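Local coordinates for alpha-fucosidase (Bifidobacterium bifidum, PDB 2EAE), which acts as a 1,2-alpha-L-fucosidase, hydrolysing alpha-1,2-linked L-fucose from glycans, this chain being the catalytic domain of a longer protein, at residues K15-W20 / N160-K165; L136-I141 / V206-N211; D351-A356 / R368-L373; R819-V824 / S840-Q845. The protein carries 1 engineered substitution. One frame throughout, in Å; residues are numbered along the deposited sequence.

Contact 1: K15-W20 / N160-K165; sequences KDDWLW and NLSKGK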
loop_
_atom_site.group_PDB
_atom_site.type_symbol
_atom_site.label_atom_id
_atom_site.label_comp_id
_atom_site.label_asym_id
_atom_site.label_seq_id
_atom_site.Cartn_x
_atom_site.Cartn_y
_atom_site.Cartn_z
ATOM N N LYS A 15 28.774 -3.184 2.207
ATOM C CA LYS A 15 27.937 -3.442 1.042
ATOM C C LYS A 15 26.428 -3.235 1.333
ATOM O O LYS A 15 25.588 -3.479 0.458
ATOM C CB LYS A 15 28.209 -4.829 0.478
ATOM C CG LYS A 15 29.629 -5.012 -0.054
ATOM C CD LYS A 15 30.012 -6.498 -0.099
ATOM C CE LYS A 15 31.532 -6.685 0.034
ATOM N NZ LYS A 15 31.946 -8.123 0.044
ATOM N N ASP A 16 26.096 -2.778 2.543
ATOM C CA ASP A 16 24.704 -2.566 2.930
ATOM C C ASP A 16 24.153 -1.247 2.373
ATOM O O ASP A 16 24.912 -0.304 2.118
ATOM C CB ASP A 16 24.566 -2.565 4.444
ATOM C CG ASP A 16 24.798 -3.953 5.069
ATOM O OD1 ASP A 16 24.952 -4.934 4.312
ATOM O OD2 ASP A 16 24.804 -4.043 6.316
ATOM N N ASP A 17 22.829 -1.166 2.221
ATOM C CA ASP A 17 22.172 0.086 1.770
ATOM C C ASP A 17 21.838 0.930 2.991
ATOM O O ASP A 17 21.124 0.479 3.862
ATOM C CB ASP A 17 20.883 -0.237 1.014
ATOM C CG ASP A 17 21.107 -1.182 -0.161
ATOM O OD1 ASP A 17 22.043 -0.941 -0.946
ATOM O OD2 ASP A 17 20.307 -2.144 -0.325
ATOM N N TRP A 18 22.371 2.153 3.053
ATOM C CA TRP A 18 22.130 3.072 4.161
ATOM C C TRP A 18 21.436 4.346 3.729
ATOM O O TRP A 18 21.730 4.866 2.651
ATOM C CB TRP A 18 23.470 3.525 4.722
ATOM C CG TRP A 18 24.176 2.541 5.645
ATOM C CD1 TRP A 18 23.928 1.192 5.819
ATOM C CD2 TRP A 18 25.281 2.862 6.486
ATOM N NE1 TRP A 18 24.805 0.673 6.748
ATOM C CE2 TRP A 18 25.649 1.676 7.170
ATOM C CE3 TRP A 18 26.008 4.048 6.721
ATOM C CZ2 TRP A 18 26.721 1.639 8.082
ATOM C CZ3 TRP A 18 27.061 4.022 7.641
ATOM C CH2 TRP A 18 27.403 2.823 8.312
ATOM N N LEU A 19 20.539 4.838 4.576
ATOM C CA LEU A 19 20.181 6.274 4.595
ATOM C C LEU A 19 20.952 6.805 5.781
ATOM O O LEU A 19 20.932 6.197 6.846
ATOM C CB LEU A 19 18.681 6.521 4.835
ATOM C CG LEU A 19 17.583 5.755 4.086
ATOM C CD1 LEU A 19 16.281 6.505 4.358
ATOM C CD2 LEU A 19 17.870 5.599 2.567
ATOM N N TRP A 20 21.667 7.905 5.611
ATOM C CA TRP A 20 22.588 8.327 6.683
ATOM C C TRP A 20 22.741 9.841 6.707
ATOM O O TRP A 20 22.587 10.514 5.671
ATOM C CB TRP A 20 23.963 7.616 6.568
ATOM C CG TRP A 20 24.767 7.880 5.331
ATOM C CD1 TRP A 20 24.583 7.344 4.080
ATOM C CD2 TRP A 20 25.920 8.713 5.239
ATOM N NE1 TRP A 20 25.564 7.786 3.219
ATOM C CE2 TRP A 20 26.385 8.646 3.895
ATOM C CE3 TRP A 20 26.582 9.540 6.147
ATOM C CZ2 TRP A 20 27.498 9.361 3.446
ATOM C CZ3 TRP A 20 27.692 10.247 5.703
ATOM C CH2 TRP A 20 28.135 10.154 4.345
ATOM N N ASN A 160 20.030 1.293 8.330
ATOM C CA ASN A 160 20.559 0.194 7.534
ATOM C C ASN A 160 19.386 -0.651 7.020
ATOM O O ASN A 160 18.805 -1.449 7.748
ATOM C CB ASN A 160 21.565 -0.651 8.352
ATOM C CG ASN A 160 22.273 -1.697 7.504
ATOM O OD1 ASN A 160 21.734 -2.166 6.506
ATOM N ND2 ASN A 160 23.510 -2.048 7.886
ATOM N N LEU A 161 19.037 -0.436 5.753
ATOM C CA LEU A 161 17.858 -1.058 5.167
ATOM C C LEU A 161 18.104 -2.542 5.022
ATOM O O LEU A 161 17.163 -3.322 5.062
ATOM C CB LEU A 161 17.597 -0.477 3.775
ATOM C CG LEU A 161 17.438 1.046 3.633
ATOM C CD1 LEU A 161 17.001 1.351 2.185
ATOM C CD2 LEU A 161 16.437 1.535 4.650
ATOM N N SER A 162 19.374 -2.904 4.850
ATOM C CA SER A 162 19.782 -4.267 4.532
ATOM C C SER A 162 19.683 -5.130 5.780
ATOM O O SER A 162 19.301 -6.302 5.706
ATOM C CB SER A 162 21.229 -4.306 4.005
ATOM O OG SER A 162 21.421 -3.613 2.775
ATOM N N LYS A 163 20.010 -4.555 6.931
ATOM C CA LYS A 163 19.919 -5.297 8.194
ATOM C C LYS A 163 18.674 -4.949 9.016
ATOM O O LYS A 163 18.438 -5.510 10.066
ATOM C CB LYS A 163 21.197 -5.085 9.024
ATOM C CG LYS A 163 22.426 -5.748 8.457
ATOM C CD LYS A 163 23.508 -5.838 9.554
ATOM C CE LYS A 163 24.858 -6.292 9.011
ATOM N NZ LYS A 163 24.730 -7.036 7.730
ATOM N N GLY A 164 17.870 -3.999 8.545
ATOM C CA GLY A 164 16.664 -3.612 9.275
ATOM C C GLY A 164 16.911 -3.000 10.640
ATOM O O GLY A 164 16.281 -3.377 11.617
ATOM N N LYS A 165 17.863 -2.068 10.719
ATOM C CA LYS A 165 18.182 -1.436 11.981
ATOM C C LYS A 165 18.653 0.003 11.806
ATOM O O LYS A 165 19.205 0.380 10.760
ATOM C CB LYS A 165 19.239 -2.256 12.746
ATOM C CG LYS A 165 20.625 -2.212 12.141
ATOM C CD LYS A 165 21.498 -3.387 12.648
ATOM C CE LYS A 165 22.997 -3.109 12.405
ATOM N NZ LYS A 165 23.572 -2.323 13.537
#

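Contact 2: L136-I141 / V206-N211; sequences LNWGDI and VSMPTN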
loop_
_atom_site.group_PDB
_atom_site.type_symbol
_atom_site.label_atom_id
_atom_site.label_comp_id
_atom_site.label_asym_id
_atom_site.label_seq_id
_atom_site.Cartn_x
_atom_site.Cartn_y
_atom_site.Cartn_z
ATOM N N LEU A 136 -3.832 6.087 16.316
ATOM C CA LEU A 136 -3.106 6.879 17.328
ATOM C C LEU A 136 -1.624 6.629 17.384
ATOM O O LEU A 136 -1.164 5.477 17.397
ATOM C CB LEU A 136 -3.648 6.612 18.745
ATOM C CG LEU A 136 -5.144 6.730 19.019
ATOM C CD1 LEU A 136 -5.430 6.269 20.453
ATOM C CD2 LEU A 136 -5.667 8.141 18.799
ATOM N N ASN A 137 -0.858 7.719 17.454
ATOM C CA ASN A 137 0.498 7.619 17.949
ATOM C C ASN A 137 0.397 7.117 19.380
ATOM O O ASN A 137 -0.407 7.661 20.159
ATOM C CB ASN A 137 1.209 8.982 17.945
ATOM C CG ASN A 137 2.466 8.987 18.808
ATOM O OD1 ASN A 137 2.506 9.695 19.803
ATOM N ND2 ASN A 137 3.467 8.195 18.461
ATOM N N TRP A 138 1.190 6.092 19.700
ATOM C CA TRP A 138 1.141 5.468 21.018
ATOM C C TRP A 138 1.768 6.460 22.022
ATOM O O TRP A 138 1.100 6.894 22.963
ATOM C CB TRP A 138 1.863 4.125 21.006
ATOM C CG TRP A 138 1.844 3.364 22.334
ATOM C CD1 TRP A 138 2.424 3.743 23.529
ATOM C CD2 TRP A 138 1.238 2.088 22.572
ATOM N NE1 TRP A 138 2.208 2.769 24.486
ATOM C CE2 TRP A 138 1.473 1.753 23.925
ATOM C CE3 TRP A 138 0.484 1.204 21.776
ATOM C CZ2 TRP A 138 0.999 0.556 24.496
ATOM C CZ3 TRP A 138 0.021 0.025 22.340
ATOM C CH2 TRP A 138 0.285 -0.291 23.688
ATOM N N GLY A 139 3.026 6.828 21.754
ATOM C CA GLY A 139 3.768 7.859 22.505
ATOM C C GLY A 139 5.219 7.903 22.055
ATOM O O GLY A 139 5.497 7.818 20.847
ATOM N N ASP A 140 6.146 7.994 23.015
ATOM C CA ASP A 140 7.603 8.048 22.753
ATOM C C ASP A 140 8.400 7.287 23.807
ATOM O O ASP A 140 7.961 7.156 24.938
ATOM C CB ASP A 140 8.125 9.504 22.720
ATOM C CG ASP A 140 7.411 10.375 21.692
ATOM O OD1 ASP A 140 7.943 10.520 20.565
ATOM O OD2 ASP A 140 6.321 10.911 22.003
ATOM N N ILE A 141 9.568 6.790 23.423
ATOM C CA ILE A 141 10.583 6.268 24.344
ATOM C C ILE A 141 11.657 7.359 24.448
ATOM O O ILE A 141 12.184 7.793 23.430
ATOM C CB ILE A 141 11.180 4.934 23.822
ATOM C CG1 ILE A 141 10.072 3.867 23.759
ATOM C CG2 ILE A 141 12.349 4.453 24.662
ATOM C CD1 ILE A 141 10.453 2.615 23.036
ATOM N N VAL A 206 15.596 5.962 31.234
ATOM C CA VAL A 206 14.600 5.497 30.238
ATOM C C VAL A 206 13.134 5.706 30.692
ATOM O O VAL A 206 12.718 5.193 31.745
ATOM C CB VAL A 206 14.861 4.019 29.802
ATOM C CG1 VAL A 206 15.074 3.120 30.998
ATOM C CG2 VAL A 206 13.728 3.481 28.912
ATOM N N SER A 207 12.368 6.455 29.891
ATOM C CA SER A 207 10.929 6.653 30.100
ATOM C C SER A 207 10.068 6.380 28.833
ATOM O O SER A 207 10.611 6.282 27.725
ATOM C CB SER A 207 10.658 8.058 30.610
ATOM O OG SER A 207 10.790 9.007 29.566
ATOM N N MET A 208 8.744 6.280 29.026
ATOM C CA MET A 208 7.767 5.951 27.961
ATOM C C MET A 208 6.412 6.688 28.071
ATOM O O MET A 208 5.348 6.063 28.259
ATOM C CB MET A 208 7.571 4.427 27.845
ATOM C CG MET A 208 6.821 3.955 26.571
ATOM S SD MET A 208 7.270 2.287 26.054
ATOM C CE MET A 208 6.285 2.161 24.551
ATOM N N PRO A 209 6.428 8.026 27.929
ATOM C CA PRO A 209 5.162 8.763 27.986
ATOM C C PRO A 209 4.235 8.423 26.807
ATOM O O PRO A 209 4.709 8.353 25.657
ATOM C CB PRO A 209 5.605 10.235 27.890
ATOM C CG PRO A 209 6.959 10.187 27.225
ATOM C CD PRO A 209 7.588 8.918 27.702
ATOM N N THR A 210 2.948 8.201 27.094
ATOM C CA THR A 210 1.956 8.038 26.030
ATOM C C THR A 210 1.604 9.406 25.499
ATOM O O THR A 210 1.769 10.405 26.219
ATOM C CB THR A 210 0.660 7.321 26.478
ATOM O OG1 THR A 210 0.075 8.014 27.587
ATOM C CG2 THR A 210 0.932 5.852 26.842
ATOM N N ASN A 211 1.133 9.454 24.245
ATOM C CA ASN A 211 0.676 10.695 23.651
ATOM C C ASN A 211 -0.372 11.275 24.586
ATOM O O ASN A 211 -1.308 10.585 25.001
ATOM C CB ASN A 211 0.108 10.488 22.243
ATOM C CG ASN A 211 0.001 11.797 21.449
ATOM O OD1 ASN A 211 -0.860 12.660 21.716
ATOM N ND2 ASN A 211 0.845 11.921 20.431
#

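Contact 3: D351-A356 / R368-L373; sequences DALLKA and RELETL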
loop_
_atom_site.group_PDB
_atom_site.type_symbol
_atom_site.label_atom_id
_atom_site.label_comp_id
_atom_site.label_asym_id
_atom_site.label_seq_id
_atom_site.Cartn_x
_atom_site.Cartn_y
_atom_site.Cartn_z
ATOM N N ASP A 351 20.525 13.415 3.185
ATOM C CA ASP A 351 19.947 14.750 3.080
ATOM C C ASP A 351 20.641 15.647 2.048
ATOM O O ASP A 351 19.978 16.339 1.262
ATOM C CB ASP A 351 19.794 15.443 4.442
ATOM C CG ASP A 351 21.089 15.483 5.261
ATOM O OD1 ASP A 351 22.111 14.833 4.890
ATOM O OD2 ASP A 351 21.038 16.182 6.308
ATOM N N ALA A 352 21.972 15.593 2.007
ATOM C CA ALA A 352 22.719 16.352 1.045
ATOM C C ALA A 352 22.496 15.834 -0.374
ATOM O O ALA A 352 22.401 16.632 -1.323
ATOM C CB ALA A 352 24.173 16.340 1.416
ATOM N N LEU A 353 22.359 14.501 -0.513
ATOM C CA LEU A 353 22.053 13.900 -1.804
ATOM C C LEU A 353 20.709 14.401 -2.339
ATOM O O LEU A 353 20.595 14.796 -3.504
ATOM C CB LEU A 353 22.005 12.376 -1.668
ATOM C CG LEU A 353 21.622 11.560 -2.898
ATOM C CD1 LEU A 353 22.615 11.759 -4.017
ATOM C CD2 LEU A 353 21.577 10.092 -2.491
ATOM N N LEU A 354 19.711 14.379 -1.484
ATOM C CA LEU A 354 18.386 14.868 -1.892
ATOM C C LEU A 354 18.483 16.328 -2.375
ATOM O O LEU A 354 17.952 16.689 -3.446
ATOM C CB LEU A 354 17.412 14.769 -0.725
ATOM C CG LEU A 354 15.999 15.304 -1.001
ATOM C CD1 LEU A 354 15.355 14.694 -2.287
ATOM C CD2 LEU A 354 15.101 15.075 0.203
ATOM N N LYS A 355 19.177 17.160 -1.603
ATOM C CA LYS A 355 19.330 18.578 -1.998
ATOM C C LYS A 355 20.003 18.740 -3.365
ATOM O O LYS A 355 19.597 19.599 -4.182
ATOM C CB LYS A 355 20.119 19.355 -0.939
ATOM C CG LYS A 355 19.526 19.428 0.503
ATOM C CD LYS A 355 18.061 19.874 0.568
ATOM C CE LYS A 355 17.847 21.371 0.364
ATOM N NZ LYS A 355 16.372 21.641 0.193
ATOM N N ALA A 356 21.055 17.943 -3.596
ATOM C CA ALA A 356 21.784 17.907 -4.866
ATOM C C ALA A 356 20.894 17.530 -6.029
ATOM O O ALA A 356 20.959 18.148 -7.101
ATOM C CB ALA A 356 22.976 16.893 -4.766
ATOM N N ARG A 368 21.579 8.042 -9.471
ATOM C CA ARG A 368 21.272 6.599 -9.417
ATOM C C ARG A 368 21.180 6.098 -7.967
ATOM O O ARG A 368 20.322 5.242 -7.650
ATOM C CB ARG A 368 22.313 5.791 -10.218
ATOM C CG ARG A 368 22.361 6.147 -11.659
ATOM C CD ARG A 368 20.942 6.178 -12.316
ATOM N NE ARG A 368 21.130 6.650 -13.671
ATOM C CZ ARG A 368 20.665 7.787 -14.164
ATOM N NH1 ARG A 368 19.891 8.588 -13.449
ATOM N NH2 ARG A 368 20.943 8.094 -15.420
ATOM N N GLU A 369 22.019 6.662 -7.092
ATOM C CA GLU A 369 21.967 6.361 -5.654
ATOM C C GLU A 369 20.616 6.766 -5.083
ATOM O O GLU A 369 19.997 5.957 -4.451
ATOM C CB GLU A 369 23.072 7.022 -4.838
ATOM C CG GLU A 369 23.033 6.625 -3.327
ATOM C CD GLU A 369 24.168 7.217 -2.503
ATOM O OE1 GLU A 369 25.050 7.903 -3.064
ATOM O OE2 GLU A 369 24.174 7.037 -1.259
ATOM N N LEU A 370 20.164 8.000 -5.331
ATOM C CA LEU A 370 18.841 8.393 -4.816
ATOM C C LEU A 370 17.683 7.556 -5.384
ATOM O O LEU A 370 16.806 7.113 -4.619
ATOM C CB LEU A 370 18.604 9.904 -4.934
ATOM C CG LEU A 370 17.322 10.380 -4.234
ATOM C CD1 LEU A 370 17.541 10.248 -2.724
ATOM C CD2 LEU A 370 16.980 11.823 -4.602
ATOM N N GLU A 371 17.691 7.310 -6.703
ATOM C CA GLU A 371 16.588 6.598 -7.347
ATOM C C GLU A 371 16.525 5.166 -6.824
ATOM O O GLU A 371 15.450 4.637 -6.497
ATOM C CB GLU A 371 16.766 6.644 -8.881
ATOM C CG GLU A 371 16.511 8.043 -9.457
ATOM C CD GLU A 371 17.268 8.335 -10.779
ATOM O OE1 GLU A 371 17.796 7.376 -11.427
ATOM O OE2 GLU A 371 17.305 9.538 -11.182
ATOM N N THR A 372 17.688 4.536 -6.681
ATOM C CA THR A 372 17.661 3.165 -6.181
ATOM C C THR A 372 17.424 3.085 -4.674
ATOM O O THR A 372 16.814 2.149 -4.218
ATOM C CB THR A 372 18.953 2.346 -6.549
ATOM O OG1 THR A 372 20.093 2.984 -5.981
ATOM C CG2 THR A 372 19.110 2.198 -8.100
ATOM N N LEU A 373 17.911 4.047 -3.910
ATOM C CA LEU A 373 17.607 4.121 -2.477
ATOM C C LEU A 373 16.110 4.254 -2.245
ATOM O O LEU A 373 15.559 3.566 -1.422
ATOM C CB LEU A 373 18.324 5.320 -1.855
ATOM C CG LEU A 373 19.367 5.119 -0.776
ATOM C CD1 LEU A 373 20.224 3.848 -0.888
ATOM C CD2 LEU A 373 20.229 6.367 -0.536
#

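Contact 4: R819-V824 / S840-Q845; sequences RGNFTV and SNKGKQ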
loop_
_atom_site.group_PDB
_atom_site.type_symbol
_atom_site.label_atom_id
_atom_site.label_comp_id
_atom_site.label_asym_id
_atom_site.label_seq_id
_atom_site.Cartn_x
_atom_site.Cartn_y
_atom_site.Cartn_z
ATOM N N ARG A 819 3.773 -12.595 -13.026
ATOM C CA ARG A 819 2.556 -13.398 -12.903
ATOM C C ARG A 819 2.786 -14.761 -13.547
ATOM O O ARG A 819 3.495 -14.853 -14.552
ATOM C CB ARG A 819 1.376 -12.682 -13.564
ATOM C CG ARG A 819 0.787 -11.573 -12.686
ATOM C CD ARG A 819 -0.223 -10.718 -13.522
ATOM N NE ARG A 819 -0.667 -9.495 -12.831
ATOM C CZ ARG A 819 0.017 -8.361 -12.811
ATOM N NH1 ARG A 819 1.208 -8.275 -13.387
ATOM N NH2 ARG A 819 -0.500 -7.306 -12.203
ATOM N N GLY A 820 2.144 -15.777 -12.997
ATOM C CA GLY A 820 2.454 -17.176 -13.337
ATOM C C GLY A 820 3.523 -17.731 -12.408
ATOM O O GLY A 820 3.815 -18.943 -12.424
ATOM N N ASN A 821 4.136 -16.842 -11.609
ATOM C CA ASN A 821 5.130 -17.207 -10.602
ATOM C C ASN A 821 6.505 -17.519 -11.228
ATOM O O ASN A 821 7.036 -18.640 -11.095
ATOM C CB ASN A 821 4.640 -18.333 -9.676
ATOM C CG ASN A 821 5.335 -18.321 -8.324
ATOM O OD1 ASN A 821 6.386 -17.684 -8.125
ATOM N ND2 ASN A 821 4.784 -19.064 -7.397
ATOM N N PHE A 822 7.058 -16.523 -11.920
ATOM C CA PHE A 822 8.428 -16.590 -12.430
ATOM C C PHE A 822 9.300 -15.565 -11.688
ATOM O O PHE A 822 8.863 -14.427 -11.506
ATOM C CB PHE A 822 8.459 -16.330 -13.932
ATOM C CG PHE A 822 7.696 -17.364 -14.752
ATOM C CD1 PHE A 822 8.341 -18.512 -15.218
ATOM C CD2 PHE A 822 6.330 -17.193 -15.040
ATOM C CE1 PHE A 822 7.636 -19.477 -15.994
ATOM C CE2 PHE A 822 5.614 -18.163 -15.786
ATOM C CZ PHE A 822 6.287 -19.295 -16.263
ATOM N N THR A 823 10.496 -15.960 -11.236
ATOM C CA THR A 823 11.499 -14.963 -10.757
ATOM C C THR A 823 12.328 -14.504 -11.957
ATOM O O THR A 823 12.688 -15.306 -12.802
ATOM C CB THR A 823 12.317 -15.456 -9.542
ATOM O OG1 THR A 823 11.429 -15.984 -8.553
ATOM C CG2 THR A 823 13.095 -14.317 -8.875
ATOM N N VAL A 824 12.577 -13.192 -12.068
ATOM C CA VAL A 824 13.102 -12.596 -13.269
ATOM C C VAL A 824 14.292 -11.727 -12.859
ATOM O O VAL A 824 14.191 -10.844 -11.975
ATOM C CB VAL A 824 12.040 -11.690 -13.973
ATOM C CG1 VAL A 824 12.648 -10.956 -15.161
ATOM C CG2 VAL A 824 10.751 -12.493 -14.380
ATOM N N SER A 840 11.420 -20.637 -13.076
ATOM C CA SER A 840 10.026 -21.080 -13.051
ATOM C C SER A 840 9.749 -21.667 -11.707
ATOM O O SER A 840 10.337 -22.692 -11.351
ATOM C CB SER A 840 9.762 -22.115 -14.133
ATOM O OG SER A 840 8.410 -22.540 -14.079
ATOM N N ASN A 841 8.882 -21.014 -10.928
ATOM C CA ASN A 841 8.570 -21.522 -9.590
ATOM C C ASN A 841 7.430 -22.525 -9.561
ATOM O O ASN A 841 7.290 -23.248 -8.603
ATOM C CB ASN A 841 8.281 -20.375 -8.611
ATOM C CG ASN A 841 9.431 -19.385 -8.513
ATOM O OD1 ASN A 841 9.255 -18.185 -8.741
ATOM N ND2 ASN A 841 10.607 -19.885 -8.177
ATOM N N LYS A 842 6.609 -22.572 -10.597
ATOM C CA LYS A 842 5.444 -23.475 -10.572
ATOM C C LYS A 842 5.397 -24.446 -11.764
ATOM O O LYS A 842 4.442 -25.211 -11.896
ATOM C CB LYS A 842 4.126 -22.680 -10.527
ATOM C CG LYS A 842 3.843 -21.978 -9.202
ATOM C CD LYS A 842 3.758 -22.951 -8.052
ATOM C CE LYS A 842 2.369 -23.540 -7.887
ATOM N NZ LYS A 842 2.045 -23.828 -6.435
ATOM N N GLY A 843 6.391 -24.373 -12.640
ATOM C CA GLY A 843 6.393 -25.170 -13.868
ATOM C C GLY A 843 5.439 -24.728 -14.972
ATOM O O GLY A 843 5.093 -25.532 -15.852
ATOM N N LYS A 844 5.007 -23.463 -14.959
ATOM C CA LYS A 844 4.100 -22.968 -16.003
ATOM C C LYS A 844 4.830 -22.715 -17.317
ATOM O O LYS A 844 6.003 -22.336 -17.319
ATOM C CB LYS A 844 3.389 -21.679 -15.542
ATOM C CG LYS A 844 2.181 -21.241 -16.386
ATOM C CD LYS A 844 1.522 -20.007 -15.779
ATOM C CE LYS A 844 0.300 -19.554 -16.586
ATOM N NZ LYS A 844 -0.148 -18.187 -16.188
ATOM N N GLN A 845 4.122 -22.911 -18.427
ATOM C CA GLN A 845 4.673 -22.625 -19.744
ATOM C C GLN A 845 5.122 -21.169 -19.781
ATOM O O GLN A 845 4.357 -20.267 -19.399
ATOM C CB GLN A 845 3.622 -22.875 -20.810
ATOM C CG GLN A 845 4.103 -22.786 -22.262
ATOM C CD GLN A 845 2.959 -22.420 -23.202
ATOM O OE1 GLN A 845 2.103 -21.605 -22.865
ATOM N NE2 GLN A 845 2.936 -23.026 -24.369
HETATM O O HOH W 1 1.866 -16.435 -16.863
HETATM O O HOH W 2 5.926 -21.092 -12.982
#

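Contact 1: K15-W20 / N160-K165
W18 and N160 form an antiparallel, non-hydrogen-bonded pair, CA to CA 4.7 Å, one of the points, with the L19-L159 backbone bond, at which outermost strand 18-21 joins strand 155-160 of the nine-stranded antiparallel sheet. N160 also opens the turn into strand 165-171, where G164 and K165 both face it as a G1 beta bulge. Its CG stands anti to the backbone N (chi1 -173°), carrying the amide to D16. ND2 donates to D16 OD2 over 2.8 Å in an almost straight bond (174°); OD2 lies in the amide plane, while the donor meets it on its anti side, 20° out of the carboxylate plane. OD1 accepts from K163 N at 3.0 Å, the donor standing above the carbonyl plane: an Asx motif. These two bonds hold the amide's rotation. ND2 also sits at the edge of the W18 ring, near its plane, 3.2 Å from NE1, a contact of two donors and not a hydrogen bond. K163 NZ adds a weak salt bridge to D16 OD2 at 3.3 Å. A leucine in place of N160 would probably leave D16 with that weak lysine alone in this contact and the turn without its Asx bond. D17 N donates to the S162 hydroxyl, OG (2.9 Å), and L161 N to backbone D17 O (3.0 Å). The D17 carboxylate binds Y330 of helix 315-330 and K376 of helix 364-385, where Y377 receives L19 and L161.

Contact 2: L136-I141 / V206-N211
The amides of N137 and N211 meet nearly at right angles, their planes 76° apart, where antiparallel neighbours 139-144 and 202-207 of the seven-stranded N-terminal sheet run out into loops. N211 ND2 donates to N137 OD1 over 2.8 Å (169° at the hydrogen), lying in the carbonyl plane on a lone pair. N137 has CG anti to its N (chi1 164°), which lets ND2 fold back to G139 O at 3.2 Å, so the amide ties the 206-211 segment to its own backbone. A leucine at N137 would probably leave N211 ND2 without this acceptor and G139 O without the ND2 bond. The W138 indole is approached obliquely by M208 CE and T210 CG2, each 4.1 Å from NE1, and F73 meets its ring edge-to-face. I141 CG1 lies across M208 SD at 4.0 Å. W138 and G139 both face F73, a classic beta bulge; the bare CA of G139 lets P209 O come close, where a CB would clash. D140 N donates to P209 O (3.0 Å). P209, having no N-H, leaves a gap in the pairing: D140 O receives instead the CA-H of M208 at 3.3 Å, while the side-chain amide pair adds to the backbone bond N211 N to W138 O (2.9 Å) at its end.

Contact 3: D351-A356 / R368-L373
L353 and L370 both send CG anti to the backbone N (chi1 177° and -172°), and with these torsions the two side chains slide past each other in opposite directions between helices 350-359 and 364-385. The branch of L353 that does the touching is CD2. It rests 3.9 Å from L370 CB and 3.8 Å from L370 N, so it lies against the surface of the second helix itself rather than against leucine ends alone. The same methyl meets E369 CG at 3.9 Å, the extended glutamate chain crossing it at a slant, and approaches L373 CD2 at a looser 4.4 Å. L354 adds a second point of packing a residue further on, its CD1 lying 4.0 Å from L370 CD2, where the two chains cross obliquely. The short helix segments approach to 10.1 Å between axes at a signed angle of -111°, a steep crossing that is consistent with the modest 205 Å² buried and with the contact being confined to a few residues around L353 and L370. L370 also touches L748 of helix 737-750, and L373 touches L19 on strand 18-21 of the N-terminal sheet. OE1 of E369 bonds to S340 OG, while the methylenes and the carboxylate carbon pack against L353 CD2. No hydrogen bond or salt bridge spans the two segments: R368 pairs with E371 inside its own helix, NH1 to OE1 at 3.2 Å. The crossing therefore depends on methyl and methylene packing, with OE1 of buried E369 bonded to S340, outside the two segments.

Contact 4: R819-V824 / S840-Q845
F822 supplies the tightly packed half of this contact, its ring wedged against S840 and K844. CG is anti to the carbonyl carbon (chi1 -63°), placing the ring where K844 O lies in its plane at the edge, 3.2 Å from CZ, while K844 CB crosses nearby, 3.8 Å from the same CZ. Along the backbone, F822 and S840 form an antiparallel non-hydrogen-bonded pair with CA atoms 4.8 Å apart, and N841 N donates to N821 O at 3.0 Å. N821 and F822 both face A818 in a G1 beta bulge; G820, just before, has no side chain, and a CB there would crowd K844 CD and the phenyl ring. The other half is looser and partly carried by water. One water, over a face of the F822 ring, donates to G820 O (3.1 Å) and accepts from K842 N (2.9 Å) and K844 N (3.2 Å), standing in for direct backbone bonds. A second links R819 O to K844 NZ, 2.8 Å from that nitrogen, beside the exposed K844 chain. Strands 822-829 and 832-840 pair in the C-terminal sheet, F822 also resting on L838. N821 ND2 binds S521 O, and R819 NE reaches E519, a calcium ligand at the end of helix 506-521.

How the contacts relate
From the N terminus, contact 1 joins 15-20 to 160-165, closing a span of 139 intervening residues. Contact 2 opens within that span, at 136-141, and closes its own 64 residues beyond it at 206-211, so the two cross; both lie in the N-terminal beta region, one at the outer strand of the nine-stranded sheet, the other between strands of the seven-stranded sheet. Contact 3 follows in series as a short loop between consecutive helices. It touches contact 1, L19 CD2 lying 3.7 Å from L373 CG, and so ties the first strand to the catalytic helices. Contact 4 closes a strand hairpin near the C terminus, its centre about 46 Å from that of contact 2, on the opposite side of the chain's centre.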